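PDB 4HSD: lectin from Cicer arietinum, which binds metal ions, including calcium, in the central channel of a four-bladed hemopexin-like beta-propeller and probably recognises carbohydrates. Local coordinates for residues Ile6-Arg11 against Tyr62-Ser67; Cys66-Glu71 against Ala141-Leu146. One frame throughout, in Å; residues are numbered along the deposited sequence.

Interaction 1: Ile6-Arg11 against Tyr62-Ser67. With NA (sodium ion), chain C.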
loop_
_atom_site.group_PDB
_atom_site.type_symbol
_atom_site.label_atom_id
_atom_site.label_comp_id
_atom_site.label_asym_id
_atom_site.label_seq_id
_atom_site.Cartn_x
_atom_site.Cartn_y
_atom_site.Cartn_z
ATOM N N ILE A 6 -5.318 6.832 -6.330
ATOM C CA ILE A 6 -4.626 6.249 -5.191
ATOM C C ILE A 6 -3.203 5.864 -5.525
ATOM O O ILE A 6 -2.912 5.240 -6.505
ATOM C CB ILE A 6 -5.406 5.124 -4.645
ATOM C CG1 ILE A 6 -6.829 5.573 -4.471
ATOM C CG2 ILE A 6 -4.955 4.813 -3.354
ATOM C CD1 ILE A 6 -8.193 4.758 -4.596
ATOM N N ASN A 7 -2.301 6.268 -4.681
ATOM C CA ASN A 7 -0.895 6.036 -4.955
ATOM C C ASN A 7 -0.233 5.082 -3.952
ATOM O O ASN A 7 0.720 4.361 -4.316
ATOM C CB ASN A 7 -0.177 7.377 -4.901
ATOM C CG ASN A 7 1.016 7.428 -5.801
ATOM O OD1 ASN A 7 1.331 6.464 -6.512
ATOM N ND2 ASN A 7 1.706 8.571 -5.779
ATOM N N ALA A 8 -0.775 5.050 -2.746
ATOM C CA ALA A 8 -0.163 4.258 -1.696
ATOM C C ALA A 8 -1.167 4.101 -0.594
ATOM O O ALA A 8 -1.953 5.027 -0.310
ATOM C CB ALA A 8 1.069 4.939 -1.170
ATOM N N ALA A 9 -1.157 2.912 0.002
ATOM C CA ALA A 9 -2.018 2.606 1.117
ATOM C C ALA A 9 -1.312 1.586 1.992
ATOM O O ALA A 9 -0.404 0.884 1.531
ATOM C CB ALA A 9 -3.373 2.060 0.627
ATOM N N PHE A 10 -1.731 1.547 3.256
ATOM C CA PHE A 10 -1.283 0.547 4.209
ATOM C C PHE A 10 -2.459 0.370 5.161
ATOM O O PHE A 10 -3.175 1.336 5.448
ATOM C CB PHE A 10 0.007 0.961 4.933
ATOM C CG PHE A 10 -0.143 2.142 5.866
ATOM C CD1 PHE A 10 0.556 3.303 5.621
ATOM C CD2 PHE A 10 -0.969 2.080 6.998
ATOM C CE1 PHE A 10 0.451 4.378 6.458
ATOM C CE2 PHE A 10 -1.094 3.171 7.851
ATOM C CZ PHE A 10 -0.382 4.325 7.583
ATOM N N ARG A 11 -2.669 -0.856 5.632
ATOM C CA ARG A 11 -3.782 -1.167 6.536
ATOM C C ARG A 11 -3.531 -0.598 7.932
ATOM O O ARG A 11 -2.404 -0.575 8.398
ATOM C CB ARG A 11 -3.962 -2.690 6.602
ATOM C CG ARG A 11 -5.136 -3.182 7.448
ATOM C CD ARG A 11 -5.235 -4.702 7.428
ATOM N NE ARG A 11 -3.960 -5.311 7.826
ATOM C CZ ARG A 11 -3.722 -6.618 7.893
ATOM N NH1 ARG A 11 -4.671 -7.500 7.611
ATOM N NH2 ARG A 11 -2.518 -7.035 8.244
ATOM N N TYR A 62 6.263 15.841 -1.222
ATOM C CA TYR A 62 5.846 15.106 -2.403
ATOM C C TYR A 62 4.795 14.040 -2.211
ATOM O O TYR A 62 4.264 13.497 -3.175
ATOM C CB TYR A 62 7.090 14.502 -3.092
ATOM C CG TYR A 62 7.912 15.576 -3.749
ATOM C CD1 TYR A 62 7.400 16.303 -4.817
ATOM C CD2 TYR A 62 9.176 15.912 -3.275
ATOM C CE1 TYR A 62 8.128 17.323 -5.387
ATOM C CE2 TYR A 62 9.895 16.931 -3.847
ATOM C CZ TYR A 62 9.372 17.632 -4.898
ATOM O OH TYR A 62 10.066 18.645 -5.496
ATOM N N GLY A 63 4.481 13.712 -0.976
ATOM C CA GLY A 63 3.511 12.655 -0.764
ATOM C C GLY A 63 4.222 11.326 -0.683
ATOM O O GLY A 63 5.449 11.261 -0.623
ATOM N N ILE A 64 3.442 10.257 -0.656
ATOM C CA ILE A 64 3.991 8.928 -0.483
ATOM C C ILE A 64 3.498 7.988 -1.614
ATOM O O ILE A 64 2.284 7.802 -1.818
ATOM C CB ILE A 64 3.629 8.410 0.905
ATOM C CG1 ILE A 64 4.405 9.205 1.971
ATOM C CG2 ILE A 64 3.978 6.965 1.024
ATOM C CD1 ILE A 64 3.783 10.521 2.358
ATOM N N ASP A 65 4.433 7.430 -2.375
ATOM C CA ASP A 65 4.027 6.623 -3.524
ATOM C C ASP A 65 3.852 5.098 -3.272
ATOM O O ASP A 65 3.429 4.373 -4.169
ATOM C CB ASP A 65 4.922 6.902 -4.737
ATOM C CG ASP A 65 6.353 6.488 -4.519
ATOM O OD1 ASP A 65 6.584 5.491 -3.796
ATOM O OD2 ASP A 65 7.262 7.121 -5.123
ATOM N N CYS A 66 4.203 4.621 -2.079
ATOM C CA CYS A 66 4.063 3.213 -1.723
ATOM C C CYS A 66 4.164 3.092 -0.194
ATOM O O CYS A 66 4.996 3.779 0.448
ATOM C CB CYS A 66 5.175 2.384 -2.382
ATOM S SG CYS A 66 5.059 0.571 -2.155
ATOM N N SER A 67 3.320 2.238 0.385
ATOM C CA SER A 67 3.378 1.947 1.824
ATOM C C SER A 67 2.810 0.573 2.189
ATOM O O SER A 67 2.087 -0.032 1.397
ATOM C CB SER A 67 2.712 3.057 2.661
ATOM O OG SER A 67 1.407 3.379 2.215
HETATM NA NA NA C . 2.339 4.028 -6.449
HETATM O O HOH W 1 1.975 10.144 -3.860
#
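The Asn7 side chain lies obliquely across Asp65, its amide plane turned 66° from the carboxylate. With CG anti to the backbone N (chi1 -150°), Asn7 chelates the sodium ion: OD1 binds it at 2.6 Å, beside the residue's own carbonyl O. Asp65 answers with its backbone O, 2.5 Å from the metal, while its side chain sets off away from strand 6-11 and OD2 takes a hydrogen bond from Glu80 N. The amide ND2 of Asn7 passes Asp65 CB at 3.8 Å and donates to a water, which bonds weakly to Ile64 O. Next along the strand, the Ala8 methyl abuts the backbone, with CB 3.2 Å from Ile64 O, and Ile64 CG2 lies beyond. Phe10 turns a ring edge to Ser67, whose CB lies in the ring plane, 3.7 Å from Phe10 CD1. Carbonyls of Asp121 and Asp174 complete the metal's protein ligands, an axial ion site as in hemopexin-type propellers. Strand 6-11 pairs with strand 17-22, where Asn7 and Ala8 form a classic beta bulge opposite Phe21; strand 66-69 belongs to the next sheet, against strand 74-79, and the two meet through packing and shared metal ligation.

Interaction 2: Cys66-Glu71 against Ala141-Leu146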
loop_
_atom_site.group_PDB
_atom_site.type_symbol
_atom_site.label_atom_id
_atom_site.label_comp_id
_atom_site.label_asym_id
_atom_site.label_seq_id
_atom_site.Cartn_x
_atom_site.Cartn_y
_atom_site.Cartn_z
ATOM N N CYS A 66 4.203 4.621 -2.079
ATOM C CA CYS A 66 4.063 3.213 -1.723
ATOM C C CYS A 66 4.164 3.092 -0.194
ATOM O O CYS A 66 4.996 3.779 0.448
ATOM C CB CYS A 66 5.175 2.384 -2.382
ATOM S SG CYS A 66 5.059 0.571 -2.155
ATOM N N SER A 67 3.320 2.238 0.385
ATOM C CA SER A 67 3.378 1.947 1.824
ATOM C C SER A 67 2.810 0.573 2.189
ATOM O O SER A 67 2.087 -0.032 1.397
ATOM C CB SER A 67 2.712 3.057 2.661
ATOM O OG SER A 67 1.407 3.379 2.215
ATOM N N PHE A 68 3.163 0.070 3.367
ATOM C CA PHE A 68 2.585 -1.182 3.856
ATOM C C PHE A 68 2.586 -1.308 5.385
ATOM O O PHE A 68 3.423 -0.721 6.082
ATOM C CB PHE A 68 3.200 -2.433 3.165
ATOM C CG PHE A 68 4.692 -2.588 3.346
ATOM C CD1 PHE A 68 5.213 -3.365 4.388
ATOM C CD2 PHE A 68 5.572 -2.013 2.444
ATOM C CE1 PHE A 68 6.563 -3.562 4.526
ATOM C CE2 PHE A 68 6.941 -2.206 2.583
ATOM C CZ PHE A 68 7.436 -2.987 3.629
ATOM N N ASP A 69 1.594 -2.038 5.889
ATOM C CA ASP A 69 1.472 -2.301 7.318
ATOM C C ASP A 69 2.540 -3.319 7.674
ATOM O O ASP A 69 2.841 -4.201 6.866
ATOM C CB ASP A 69 0.072 -2.872 7.618
ATOM C CG ASP A 69 -0.186 -3.079 9.114
ATOM O OD1 ASP A 69 -0.122 -2.081 9.891
ATOM O OD2 ASP A 69 -0.485 -4.232 9.512
ATOM N N THR A 70 3.136 -3.173 8.847
ATOM C CA THR A 70 4.104 -4.146 9.318
ATOM C C THR A 70 3.363 -4.808 10.454
ATOM O O THR A 70 2.532 -5.679 10.192
ATOM C CB THR A 70 5.438 -3.502 9.806
ATOM O OG1 THR A 70 5.184 -2.464 10.765
ATOM C CG2 THR A 70 6.226 -2.956 8.632
ATOM N N GLU A 71 3.631 -4.370 11.690
ATOM C CA GLU A 71 2.899 -4.758 12.909
ATOM C C GLU A 71 2.745 -3.591 13.813
ATOM O O GLU A 71 3.436 -2.615 13.619
ATOM C CB GLU A 71 3.558 -5.916 13.662
ATOM C CG GLU A 71 3.188 -7.300 13.114
ATOM C CD GLU A 71 2.041 -7.974 13.844
ATOM O OE1 GLU A 71 1.174 -8.579 13.209
ATOM O OE2 GLU A 71 1.997 -7.945 15.085
ATOM N N ALA A 141 7.648 -8.992 -5.501
ATOM C CA ALA A 141 8.585 -9.531 -4.540
ATOM C C ALA A 141 7.809 -10.099 -3.380
ATOM O O ALA A 141 6.642 -9.746 -3.152
ATOM C CB ALA A 141 9.531 -8.454 -4.033
ATOM N N ARG A 142 8.456 -11.033 -2.692
ATOM C CA ARG A 142 7.956 -11.570 -1.468
ATOM C C ARG A 142 9.080 -11.419 -0.459
ATOM O O ARG A 142 10.092 -12.082 -0.570
ATOM C CB ARG A 142 7.594 -13.029 -1.639
ATOM C CG ARG A 142 6.887 -13.644 -0.500
ATOM C CD ARG A 142 6.314 -14.926 -0.896
ATOM N NE ARG A 142 5.893 -15.647 0.264
ATOM C CZ ARG A 142 5.525 -16.916 0.299
ATOM N NH1 ARG A 142 5.519 -17.676 -0.778
ATOM N NH2 ARG A 142 5.141 -17.407 1.444
ATOM N N ILE A 143 8.894 -10.562 0.538
ATOM C CA ILE A 143 9.957 -10.364 1.532
ATOM C C ILE A 143 9.615 -10.723 2.959
ATOM O O ILE A 143 8.476 -11.004 3.293
ATOM C CB ILE A 143 10.476 -8.906 1.563
ATOM C CG1 ILE A 143 9.463 -7.993 2.253
ATOM C CG2 ILE A 143 10.781 -8.443 0.157
ATOM C CD1 ILE A 143 9.926 -6.532 2.459
ATOM N N ASP A 144 10.644 -10.723 3.794
ATOM C CA ASP A 144 10.448 -10.798 5.217
ATOM C C ASP A 144 11.163 -9.559 5.662
ATOM O O ASP A 144 12.405 -9.530 5.621
ATOM C CB ASP A 144 11.097 -12.028 5.853
ATOM C CG ASP A 144 10.675 -12.200 7.319
ATOM O OD1 ASP A 144 11.121 -11.378 8.143
ATOM O OD2 ASP A 144 9.862 -13.113 7.636
ATOM N N TYR A 145 10.389 -8.532 6.047
ATOM C CA TYR A 145 10.979 -7.282 6.571
ATOM C C TYR A 145 11.738 -7.425 7.898
ATOM O O TYR A 145 12.679 -6.680 8.139
ATOM C CB TYR A 145 9.923 -6.175 6.715
ATOM C CG TYR A 145 8.853 -6.360 7.808
ATOM C CD1 TYR A 145 7.524 -6.609 7.476
ATOM C CD2 TYR A 145 9.171 -6.223 9.173
ATOM C CE1 TYR A 145 6.537 -6.724 8.465
ATOM C CE2 TYR A 145 8.206 -6.347 10.171
ATOM C CZ TYR A 145 6.894 -6.587 9.812
ATOM O OH TYR A 145 5.926 -6.704 10.790
ATOM N N LEU A 146 11.307 -8.357 8.749
ATOM C CA LEU A 146 11.957 -8.615 10.044
ATOM C C LEU A 146 13.388 -9.189 9.916
ATOM O O LEU A 146 14.261 -8.793 10.669
ATOM C CB LEU A 146 11.075 -9.523 10.919
ATOM C CG LEU A 146 11.572 -10.245 12.184
ATOM C CD1 LEU A 146 11.450 -9.415 13.469
ATOM C CD2 LEU A 146 10.822 -11.573 12.371
#
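Tyr145 lays one face of its ring over the Thr70 side chain, the methyl making a CH-pi contact: CG2 stands 3.9 Å from the ring centroid and 15° off the ring normal. The pair joins two consecutive blades of the hemopexin-like propeller, with strand 66-69 at the inner edge of one four-stranded sheet and strand 139-144 third in the next, within the predicted hemopexin repeat 117-164. No hydrogen bond links the two segments; the contact is packing, partly side chain on backbone. Tyr145 carries its CG between its own backbone N and carbonyl carbon (chi1 69°), which sends the ring from the turn after strand 139-144 across to the other blade. The two side chains cross obliquely, and Thr70 CB comes within 3.4 Å of Tyr145 CZ, so the threonine covers the phenol end of the ring as well as its face. Two residues back along the chain, on strand 66-69, Phe68 presents a ring edge to Tyr145, CE1 to CD1 at 4.3 Å, and its CZ approaches Ile143 CD1 at 4.5 Å. These apolar groups fill the wedge between the blades together with Val132 and Ala123, while Phe76 meets the Phe68 ring from within its own sheet. Past Thr70, Glu71 crosses Tyr145 at about a right angle. Its aliphatic part does the touching: CG lies 3.6 Å from Tyr145 OH, and the bend at chi2 (-96°) leads the carboxylate away, toward a long, weak ion pair with Arg125. Arg125 NE also donates to Thr70 O, a second tie between the blades. The phenol oxygen rests against the peptide between Thr70 and Glu71, with Tyr145 OH 3.2 Å from Thr70 C.

In the fold
The two contacts follow one another along the chain and share Cys66 and Ser67. Interaction 1 uses the start of strand 66-69 and interaction 2 its far end, so this one inner strand faces the preceding blade through residues 6-11 and the following blade through residues 141-146. Their centres are 13 Å apart, the first, which holds the sodium ion, about 6 Å from the centre of the chain and the second about 10 Å from it. They also touch directly: Phe10 CB packs 3.5 Å from Phe68 C. Three successive sheets are thereby joined, by metal ligation at one end of the strand and by aromatic and aliphatic packing toward the other.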